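Local coordinates for protein adenosyl-chloride synthase (Thermotoga maritima, PDB 2ZBV) that binds adenosine and probably cleaves S-adenosyl-L-methionine with a small nucleophile such as chloride or hydroxide, at residues N42-S47 with E156-R161; V49-S54 with T97-E102; V79-N84 with G104-R109. All blocks are in the same frame, centred on the assembly; numbering follows the deposited sequence.

Contact 1: residues N42-S47 with E156-R161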
loop_
_atom_site.group_PDB
_atom_site.type_symbol
_atom_site.label_atom_id
_atom_site.label_comp_id
_atom_site.label_asym_id
_atom_site.label_seq_id
_atom_site.Cartn_x
_atom_site.Cartn_y
_atom_site.Cartn_z
ATOM N N ASN A 42 -7.867 12.081 -11.474
ATOM C CA ASN A 42 -9.242 11.629 -11.699
ATOM C C ASN A 42 -10.217 11.968 -10.571
ATOM O O ASN A 42 -10.599 11.101 -9.769
ATOM C CB ASN A 42 -9.277 10.123 -11.969
ATOM C CG ASN A 42 -10.535 9.702 -12.707
ATOM O OD1 ASN A 42 -11.615 10.222 -12.450
ATOM N ND2 ASN A 42 -10.398 8.747 -13.621
ATOM N N VAL A 43 -10.633 13.231 -10.527
ATOM C CA VAL A 43 -11.559 13.687 -9.502
ATOM C C VAL A 43 -12.916 12.989 -9.602
ATOM O O VAL A 43 -13.556 12.730 -8.593
ATOM C CB VAL A 43 -11.756 15.227 -9.573
ATOM C CG1 VAL A 43 -10.445 15.935 -9.263
ATOM C CG2 VAL A 43 -12.243 15.622 -10.943
ATOM N N ARG A 44 -13.361 12.679 -10.813
ATOM C CA ARG A 44 -14.648 11.997 -10.968
ATOM C C ARG A 44 -14.629 10.652 -10.237
ATOM O O ARG A 44 -15.565 10.320 -9.505
ATOM C CB ARG A 44 -14.976 11.770 -12.447
ATOM C CG ARG A 44 -16.355 11.137 -12.675
ATOM C CD ARG A 44 -16.724 11.130 -14.151
ATOM N NE ARG A 44 -16.745 12.480 -14.715
ATOM C CZ ARG A 44 -17.666 13.400 -14.436
ATOM N NH1 ARG A 44 -18.658 13.123 -13.599
ATOM N NH2 ARG A 44 -17.589 14.605 -14.988
ATOM N N LYS A 45 -13.563 9.882 -10.445
ATOM C CA LYS A 45 -13.417 8.580 -9.790
ATOM C C LYS A 45 -13.324 8.767 -8.275
ATOM O O LYS A 45 -13.987 8.071 -7.498
ATOM C CB LYS A 45 -12.157 7.869 -10.301
ATOM C CG LYS A 45 -11.572 6.847 -9.322
ATOM C CD LYS A 45 -12.535 5.714 -9.032
ATOM C CE LYS A 45 -12.201 4.485 -9.852
ATOM N NZ LYS A 45 -10.857 3.913 -9.530
ATOM N N ALA A 46 -12.498 9.712 -7.855
ATOM C CA ALA A 46 -12.341 9.981 -6.432
ATOM C C ALA A 46 -13.679 10.359 -5.767
ATOM O O ALA A 46 -13.946 9.947 -4.639
ATOM C CB ALA A 46 -11.310 11.102 -6.220
ATOM N N SER A 47 -14.521 11.119 -6.467
ATOM C CA SER A 47 -15.801 11.545 -5.888
ATOM C C SER A 47 -16.664 10.333 -5.556
ATOM O O SER A 47 -17.326 10.297 -4.522
ATOM C CB SER A 47 -16.547 12.515 -6.831
ATOM O OG SER A 47 -17.090 11.881 -7.983
ATOM N N GLU A 156 -18.057 24.016 -6.519
ATOM C CA GLU A 156 -18.012 23.488 -7.879
ATOM C C GLU A 156 -18.642 22.104 -7.917
ATOM O O GLU A 156 -18.412 21.283 -7.034
ATOM C CB GLU A 156 -16.568 23.411 -8.382
ATOM C CG GLU A 156 -15.924 24.767 -8.657
ATOM C CD GLU A 156 -16.615 25.525 -9.780
ATOM O OE1 GLU A 156 -16.677 24.990 -10.907
ATOM O OE2 GLU A 156 -17.099 26.653 -9.539
ATOM N N VAL A 157 -19.437 21.849 -8.947
ATOM C CA VAL A 157 -20.107 20.566 -9.091
ATOM C C VAL A 157 -19.721 19.878 -10.392
ATOM O O VAL A 157 -19.627 20.520 -11.434
ATOM C CB VAL A 157 -21.642 20.742 -9.070
ATOM C CG1 VAL A 157 -22.325 19.406 -9.306
ATOM C CG2 VAL A 157 -22.078 21.334 -7.734
ATOM N N LEU A 158 -19.491 18.571 -10.318
ATOM C CA LEU A 158 -19.146 17.783 -11.493
ATOM C C LEU A 158 -20.419 17.476 -12.267
ATOM O O LEU A 158 -21.375 16.931 -11.710
ATOM C CB LEU A 158 -18.491 16.459 -11.088
ATOM C CG LEU A 158 -17.054 16.483 -10.573
ATOM C CD1 LEU A 158 -16.612 15.060 -10.246
ATOM C CD2 LEU A 158 -16.144 17.092 -11.632
ATOM N N LYS A 159 -20.440 17.827 -13.545
ATOM C CA LYS A 159 -21.612 17.553 -14.360
ATOM C C LYS A 159 -21.744 16.048 -14.539
ATOM O O LYS A 159 -20.858 15.404 -15.095
ATOM C CB LYS A 159 -21.492 18.237 -15.727
ATOM C CG LYS A 159 -21.629 19.753 -15.674
ATOM C CD LYS A 159 -21.515 20.374 -17.060
ATOM C CE LYS A 159 -21.678 21.885 -16.997
ATOM N NZ LYS A 159 -20.676 22.505 -16.084
HETATM N N MSE A 160 -22.846 15.489 -14.050
HETATM C CA MSE A 160 -23.083 14.056 -14.167
HETATM C C MSE A 160 -24.505 13.776 -14.614
HETATM O O MSE A 160 -25.451 14.377 -14.111
HETATM C CB MSE A 160 -22.870 13.359 -12.826
HETATM C CG MSE A 160 -21.575 13.680 -12.126
HETATM SE SE MSE A 160 -21.418 12.599 -10.534
HETATM C CE MSE A 160 -19.677 11.813 -10.881
ATOM N N ARG A 161 -24.651 12.850 -15.553
ATOM C CA ARG A 161 -25.966 12.469 -16.046
ATOM C C ARG A 161 -26.542 11.465 -15.051
ATOM O O ARG A 161 -26.154 10.295 -15.049
ATOM C CB ARG A 161 -25.841 11.831 -17.430
ATOM C CG ARG A 161 -27.141 11.289 -17.998
ATOM C CD ARG A 161 -26.895 10.571 -19.315
ATOM N NE ARG A 161 -28.102 9.930 -19.829
ATOM C CZ ARG A 161 -29.196 10.584 -20.213
ATOM N NH1 ARG A 161 -29.242 11.909 -20.145
ATOM N NH2 ARG A 161 -30.243 9.911 -20.665
#

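Contact 2: residues V49-S54 with T97-E102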
loop_
_atom_site.group_PDB
_atom_site.type_symbol
_atom_site.label_atom_id
_atom_site.label_comp_id
_atom_site.label_asym_id
_atom_site.label_seq_id
_atom_site.Cartn_x
_atom_site.Cartn_y
_atom_site.Cartn_z
ATOM N N VAL A 49 -15.492 7.025 -5.105
ATOM C CA VAL A 49 -14.816 6.240 -4.064
ATOM C C VAL A 49 -15.033 6.871 -2.687
ATOM O O VAL A 49 -15.259 6.173 -1.699
ATOM C CB VAL A 49 -13.283 6.145 -4.311
ATOM C CG1 VAL A 49 -12.620 5.435 -3.132
ATOM C CG2 VAL A 49 -12.996 5.360 -5.606
ATOM N N LEU A 50 -14.962 8.196 -2.631
ATOM C CA LEU A 50 -15.150 8.932 -1.379
ATOM C C LEU A 50 -16.524 8.656 -0.778
ATOM O O LEU A 50 -16.649 8.295 0.390
ATOM C CB LEU A 50 -15.016 10.434 -1.629
ATOM C CG LEU A 50 -15.345 11.327 -0.432
ATOM C CD1 LEU A 50 -14.318 11.099 0.668
ATOM C CD2 LEU A 50 -15.343 12.795 -0.879
ATOM N N TYR A 51 -17.565 8.832 -1.579
ATOM C CA TYR A 51 -18.911 8.585 -1.075
ATOM C C TYR A 51 -19.081 7.153 -0.567
ATOM O O TYR A 51 -19.494 6.929 0.567
ATOM C CB TYR A 51 -19.946 8.864 -2.160
ATOM C CG TYR A 51 -21.323 8.385 -1.771
ATOM C CD1 TYR A 51 -21.981 8.920 -0.662
ATOM C CD2 TYR A 51 -21.954 7.366 -2.487
ATOM C CE1 TYR A 51 -23.235 8.450 -0.274
ATOM C CE2 TYR A 51 -23.209 6.887 -2.103
ATOM C CZ TYR A 51 -23.839 7.434 -0.999
ATOM O OH TYR A 51 -25.066 6.954 -0.612
ATOM N N ARG A 52 -18.757 6.179 -1.408
ATOM C CA ARG A 52 -18.903 4.783 -1.016
ATOM C C ARG A 52 -18.134 4.418 0.246
ATOM O O ARG A 52 -18.660 3.728 1.118
ATOM C CB ARG A 52 -18.526 3.886 -2.198
ATOM C CG ARG A 52 -19.429 4.193 -3.378
ATOM C CD ARG A 52 -19.157 3.407 -4.627
ATOM N NE ARG A 52 -19.951 3.979 -5.714
ATOM C CZ ARG A 52 -20.198 3.374 -6.869
ATOM N NH1 ARG A 52 -19.716 2.161 -7.103
ATOM N NH2 ARG A 52 -20.925 3.993 -7.790
ATOM N N ALA A 53 -16.903 4.891 0.372
ATOM C CA ALA A 53 -16.143 4.584 1.579
ATOM C C ALA A 53 -16.727 5.284 2.810
ATOM O O ALA A 53 -16.746 4.706 3.900
ATOM C CB ALA A 53 -14.697 4.990 1.407
ATOM N N SER A 54 -17.202 6.520 2.631
ATOM C CA SER A 54 -17.754 7.312 3.738
ATOM C C SER A 54 -18.956 6.662 4.402
ATOM O O SER A 54 -19.259 6.948 5.561
ATOM C CB SER A 54 -18.157 8.719 3.261
ATOM O OG SER A 54 -19.281 8.680 2.400
ATOM N N THR A 97 -18.571 16.293 -4.957
ATOM C CA THR A 97 -19.873 16.286 -5.617
ATOM C C THR A 97 -20.850 15.216 -5.129
ATOM O O THR A 97 -22.006 15.527 -4.811
ATOM C CB THR A 97 -19.725 16.124 -7.145
ATOM O OG1 THR A 97 -19.128 17.299 -7.696
ATOM C CG2 THR A 97 -21.081 15.903 -7.802
ATOM N N VAL A 98 -20.397 13.964 -5.067
ATOM C CA VAL A 98 -21.272 12.873 -4.654
ATOM C C VAL A 98 -21.709 12.931 -3.188
ATOM O O VAL A 98 -22.895 12.786 -2.899
ATOM C CB VAL A 98 -20.636 11.489 -4.964
ATOM C CG1 VAL A 98 -21.675 10.382 -4.757
ATOM C CG2 VAL A 98 -20.121 11.455 -6.411
ATOM N N VAL A 99 -20.782 13.142 -2.255
ATOM C CA VAL A 99 -21.188 13.215 -0.850
ATOM C C VAL A 99 -22.144 14.391 -0.630
ATOM O O VAL A 99 -23.105 14.279 0.132
ATOM C CB VAL A 99 -19.989 13.373 0.110
ATOM C CG1 VAL A 99 -19.223 12.063 0.199
ATOM C CG2 VAL A 99 -19.081 14.517 -0.357
ATOM N N ALA A 100 -21.875 15.510 -1.302
ATOM C CA ALA A 100 -22.725 16.696 -1.204
ATOM C C ALA A 100 -24.143 16.373 -1.670
ATOM O O ALA A 100 -25.120 16.755 -1.035
ATOM C CB ALA A 100 -22.160 17.824 -2.060
ATOM N N GLU A 101 -24.238 15.672 -2.793
ATOM C CA GLU A 101 -25.522 15.308 -3.375
ATOM C C GLU A 101 -26.266 14.238 -2.581
ATOM O O GLU A 101 -27.485 14.314 -2.420
ATOM C CB GLU A 101 -25.314 14.830 -4.818
ATOM C CG GLU A 101 -26.555 14.256 -5.494
ATOM C CD GLU A 101 -27.647 15.291 -5.725
ATOM O OE1 GLU A 101 -28.722 14.915 -6.245
ATOM O OE2 GLU A 101 -27.435 16.479 -5.393
ATOM N N GLU A 102 -25.535 13.250 -2.074
ATOM C CA GLU A 102 -26.142 12.157 -1.323
ATOM C C GLU A 102 -26.479 12.466 0.130
ATOM O O GLU A 102 -27.497 12.006 0.647
ATOM C CB GLU A 102 -25.232 10.930 -1.361
ATOM C CG GLU A 102 -24.977 10.370 -2.752
ATOM C CD GLU A 102 -26.242 9.882 -3.431
ATOM O OE1 GLU A 102 -27.069 9.230 -2.757
ATOM O OE2 GLU A 102 -26.405 10.139 -4.644
#

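Contact 3: residues V79-N84 with G104-R109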
loop_
_atom_site.group_PDB
_atom_site.type_symbol
_atom_site.label_atom_id
_atom_site.label_comp_id
_atom_site.label_asym_id
_atom_site.label_seq_id
_atom_site.Cartn_x
_atom_site.Cartn_y
_atom_site.Cartn_z
ATOM N N VAL A 79 -13.666 23.292 3.212
ATOM C CA VAL A 79 -14.012 22.290 4.219
ATOM C C VAL A 79 -15.538 22.254 4.201
ATOM O O VAL A 79 -16.194 23.275 4.425
ATOM C CB VAL A 79 -13.543 22.662 5.650
ATOM C CG1 VAL A 79 -14.061 21.626 6.631
ATOM C CG2 VAL A 79 -12.023 22.715 5.726
HETATM N N MSE A 80 -16.097 21.082 3.918
HETATM C CA MSE A 80 -17.545 20.920 3.843
HETATM C C MSE A 80 -18.069 20.052 4.977
HETATM O O MSE A 80 -17.399 19.113 5.428
HETATM C CB MSE A 80 -17.932 20.292 2.492
HETATM C CG MSE A 80 -19.433 20.037 2.295
HETATM SE SE MSE A 80 -19.834 18.897 0.782
HETATM C CE MSE A 80 -19.893 20.229 -0.588
ATOM N N LYS A 81 -19.258 20.396 5.459
ATOM C CA LYS A 81 -19.908 19.630 6.512
ATOM C C LYS A 81 -21.204 19.133 5.894
ATOM O O LYS A 81 -22.012 19.922 5.398
ATOM C CB LYS A 81 -20.217 20.498 7.730
ATOM C CG LYS A 81 -20.843 19.724 8.885
ATOM C CD LYS A 81 -21.320 20.662 9.988
ATOM C CE LYS A 81 -22.097 19.910 11.062
ATOM N NZ LYS A 81 -22.772 20.853 12.016
ATOM N N THR A 82 -21.385 17.820 5.892
ATOM C CA THR A 82 -22.582 17.230 5.323
ATOM C C THR A 82 -23.614 17.013 6.419
ATOM O O THR A 82 -23.271 16.910 7.599
ATOM C CB THR A 82 -22.253 15.903 4.600
ATOM O OG1 THR A 82 -21.388 15.110 5.416
ATOM C CG2 THR A 82 -21.570 16.189 3.282
ATOM N N LYS A 83 -24.879 16.939 6.027
ATOM C CA LYS A 83 -25.949 16.781 7.005
ATOM C C LYS A 83 -25.944 15.486 7.805
ATOM O O LYS A 83 -26.781 15.302 8.684
ATOM C CB LYS A 83 -27.295 16.994 6.322
ATOM C CG LYS A 83 -27.457 18.423 5.831
ATOM C CD LYS A 83 -28.762 18.646 5.098
ATOM C CE LYS A 83 -28.919 20.114 4.737
ATOM N NZ LYS A 83 -30.145 20.367 3.942
ATOM N N ASN A 84 -24.998 14.596 7.512
ATOM C CA ASN A 84 -24.894 13.340 8.249
ATOM C C ASN A 84 -23.753 13.476 9.253
ATOM O O ASN A 84 -23.262 12.492 9.805
ATOM C CB ASN A 84 -24.649 12.160 7.292
ATOM C CG ASN A 84 -23.320 12.256 6.574
ATOM O OD1 ASN A 84 -22.908 13.339 6.171
ATOM N ND2 ASN A 84 -22.649 11.118 6.398
ATOM N N GLY A 104 -26.365 15.821 1.486
ATOM C CA GLY A 104 -26.882 17.162 1.684
ATOM C C GLY A 104 -25.795 18.008 2.330
ATOM O O GLY A 104 -25.042 17.524 3.174
ATOM N N VAL A 105 -25.714 19.275 1.942
ATOM C CA VAL A 105 -24.696 20.177 2.467
ATOM C C VAL A 105 -25.203 21.005 3.641
ATOM O O VAL A 105 -26.186 21.735 3.521
ATOM C CB VAL A 105 -24.203 21.141 1.368
ATOM C CG1 VAL A 105 -23.097 22.031 1.913
ATOM C CG2 VAL A 105 -23.715 20.342 0.163
ATOM N N ALA A 106 -24.519 20.897 4.775
ATOM C CA ALA A 106 -24.905 21.643 5.961
ATOM C C ALA A 106 -24.171 22.983 6.025
ATOM O O ALA A 106 -24.753 24.005 6.387
ATOM C CB ALA A 106 -24.606 20.821 7.212
ATOM N N GLU A 107 -22.897 22.977 5.653
ATOM C CA GLU A 107 -22.093 24.191 5.708
ATOM C C GLU A 107 -20.785 24.029 4.945
ATOM O O GLU A 107 -20.200 22.945 4.945
ATOM C CB GLU A 107 -21.784 24.511 7.169
ATOM C CG GLU A 107 -20.958 25.749 7.417
ATOM C CD GLU A 107 -20.684 25.948 8.899
ATOM O OE1 GLU A 107 -21.642 25.845 9.696
ATOM O OE2 GLU A 107 -19.522 26.206 9.272
ATOM N N ILE A 108 -20.336 25.110 4.308
ATOM C CA ILE A 108 -19.082 25.113 3.561
ATOM C C ILE A 108 -18.230 26.311 3.999
ATOM O O ILE A 108 -18.718 27.441 4.064
ATOM C CB ILE A 108 -19.306 25.247 2.047
ATOM C CG1 ILE A 108 -20.345 24.238 1.564
ATOM C CG2 ILE A 108 -17.991 25.012 1.316
ATOM C CD1 ILE A 108 -20.736 24.442 0.106
ATOM N N ARG A 109 -16.960 26.050 4.288
ATOM C CA ARG A 109 -16.020 27.083 4.719
ATOM C C ARG A 109 -14.825 27.133 3.775
ATOM O O ARG A 109 -14.396 26.103 3.247
ATOM C CB ARG A 109 -15.477 26.760 6.112
ATOM C CG ARG A 109 -16.507 26.708 7.210
ATOM C CD ARG A 109 -16.757 28.089 7.740
ATOM N NE ARG A 109 -17.907 28.122 8.628
ATOM C CZ ARG A 109 -18.331 29.216 9.247
ATOM N NH1 ARG A 109 -17.687 30.361 9.074
ATOM N NH2 ARG A 109 -19.408 29.169 10.015
#

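Contact 1: residues N42-S47 with E156-R161
Leu158 presses its CD1 methyl against the first turn of helix 43-54, 3.7 Å from CA of Arg44, and the same methyl lies 3.9 Å from OG of Ser47. Its other branch turns toward Val43, where Leu158 CD2 and Val43 CG2 are 4.2 Å apart, an ordinary apolar touch. Arg44 reaches across from the helix: CG stands anti to the backbone N (chi1 -176°) and the chain bends at chi3, which carries the guanidinium out along the loop. There NH2 gives Lys159 O a weak hydrogen bond of 3.4 Å with an angle of only 133°. The side chains of Arg44 and the selenomethionine Met160 run alongside in opposite directions, Met160 CG meeting the guanidinium edge in its plane, 3.3 Å from Arg44 NH1; Met160 is poorly ordered, so this side of the contact is less firmly defined. With an alanine in place of Arg44, Lys159 O would probably lose its weak donor and the Met160 side chain would be left with less to lie against. Behind this first shell, the helix start is fixed by Asn42 at the N-cap position, whose OD1 accepts from Lys45 N at 2.8 Å, the donor standing 44° out of the carbonyl plane. Ser47 OG donates back to Arg44 O at 2.7 Å, within its own helix. The extended loop 156-161, which leads from helix 127-140 to strand 164-166, is thus laid along the N-terminal turn of helix 43-54, while Ser47 also packs on Val98 of helix 97-103 and Val43 on Val67 of the adenosine pocket.

Contact 2: residues V49-S54 with T97-E102
Tyr51 and Val99 mark the closest approach of the two helices, their CA atoms 5.2 Å apart. The tight part is mostly apolar and buried. Val99 CG1 touches the other helix, 3.7 Å from Tyr51 CA and 4.0 Å from Leu50 CG, and the Leu50 and Val99 side chains cross at about a right angle. Val98 CG1 meets the base of the tyrosine, 3.5 Å from Tyr51 CB. Ser54 also borders Val99 CG1, and its hydroxyl is turned back on its own helix, donating to Tyr51 O at 2.5 Å; Tyr103 is a further hydrogen-bond partner of that hydroxyl. The axes of 49-54 and 97-102 pass 8.4 Å apart with their N-to-C directions 51° from each other, a close helix pair of the N-terminal domain. It lies over the mixed sheet: Leu50 rests on Phe63 and Val65 of strand 62-66. Toward solvent the packing changes character. Holding CG anti to the backbone N (chi1 170°), Tyr51 extends its ring outward alongside the exposed Glu102, whose CG sits over one face, 3.7 Å from the ring centroid and 17° off the normal, a CH-pi contact. The carboxylate is turned obliquely to the ring, while Glu102 OE1 is 3.7 Å from Tyr51 OH, the contact to the ring being made by CB and CG.

Contact 3: residues V79-N84 with G104-R109
Val79 and Arg109 form an antiparallel hydrogen-bonded pair, joined by bonds in both directions, Val79 N to Arg109 O and Arg109 N to Val79 O, each 2.9 Å. The strand axes approach to 4.6 Å, their N-to-C directions 161° apart. The next bond, Lys81 N to Glu107 O, is 2.8 Å long. Then the register slips by one: Lys81 O accepts from both Ala106 N (2.8 Å) and Glu107 N (3.2 Å), a classic beta bulge. Past it, Lys83 N bonds to Gly104 O. Gly104 leaves helix 97-103 with positive phi (87°), a conformation calling for glycine; a CB would also press against Lys83 CD.

Met80, a selenomethionine, bends at chi3 (-86°) to bring CE 3.9 Å from Val105 CG2, the side chains crossing at about a right angle. On the face of Lys81, Arg109 NE makes a salt bridge to Glu107 OE2 at 2.6 Å, with the oxygen in the guanidinium plane. Backbone bonds therefore join the strands, while the paired charges stay within strand 105-109, where the ion pair would probably limit rotation of the arginine.

In the fold
Contact 2 is the buried core of the three, contact 3 is partly buried at the edge of the six-stranded sheet, and contact 1 is a surface contact of a loop on a helix start. Helix 43-54 serves contacts 1 and 2 in succession, and Leu158 N, 2.9 Å from Thr97 OG1, probably bonds the loop of contact 1 to the second helix of contact 2. Helix 97-103 runs directly into strand 105-110, and Ala100 CB packs 3.6 Å from Met80 CE, joining contacts 2 and 3. Chemistry follows place: apolar side-chain packing between helices, a backbone ladder between strands, and one weak bond beside methyl packing at the surface.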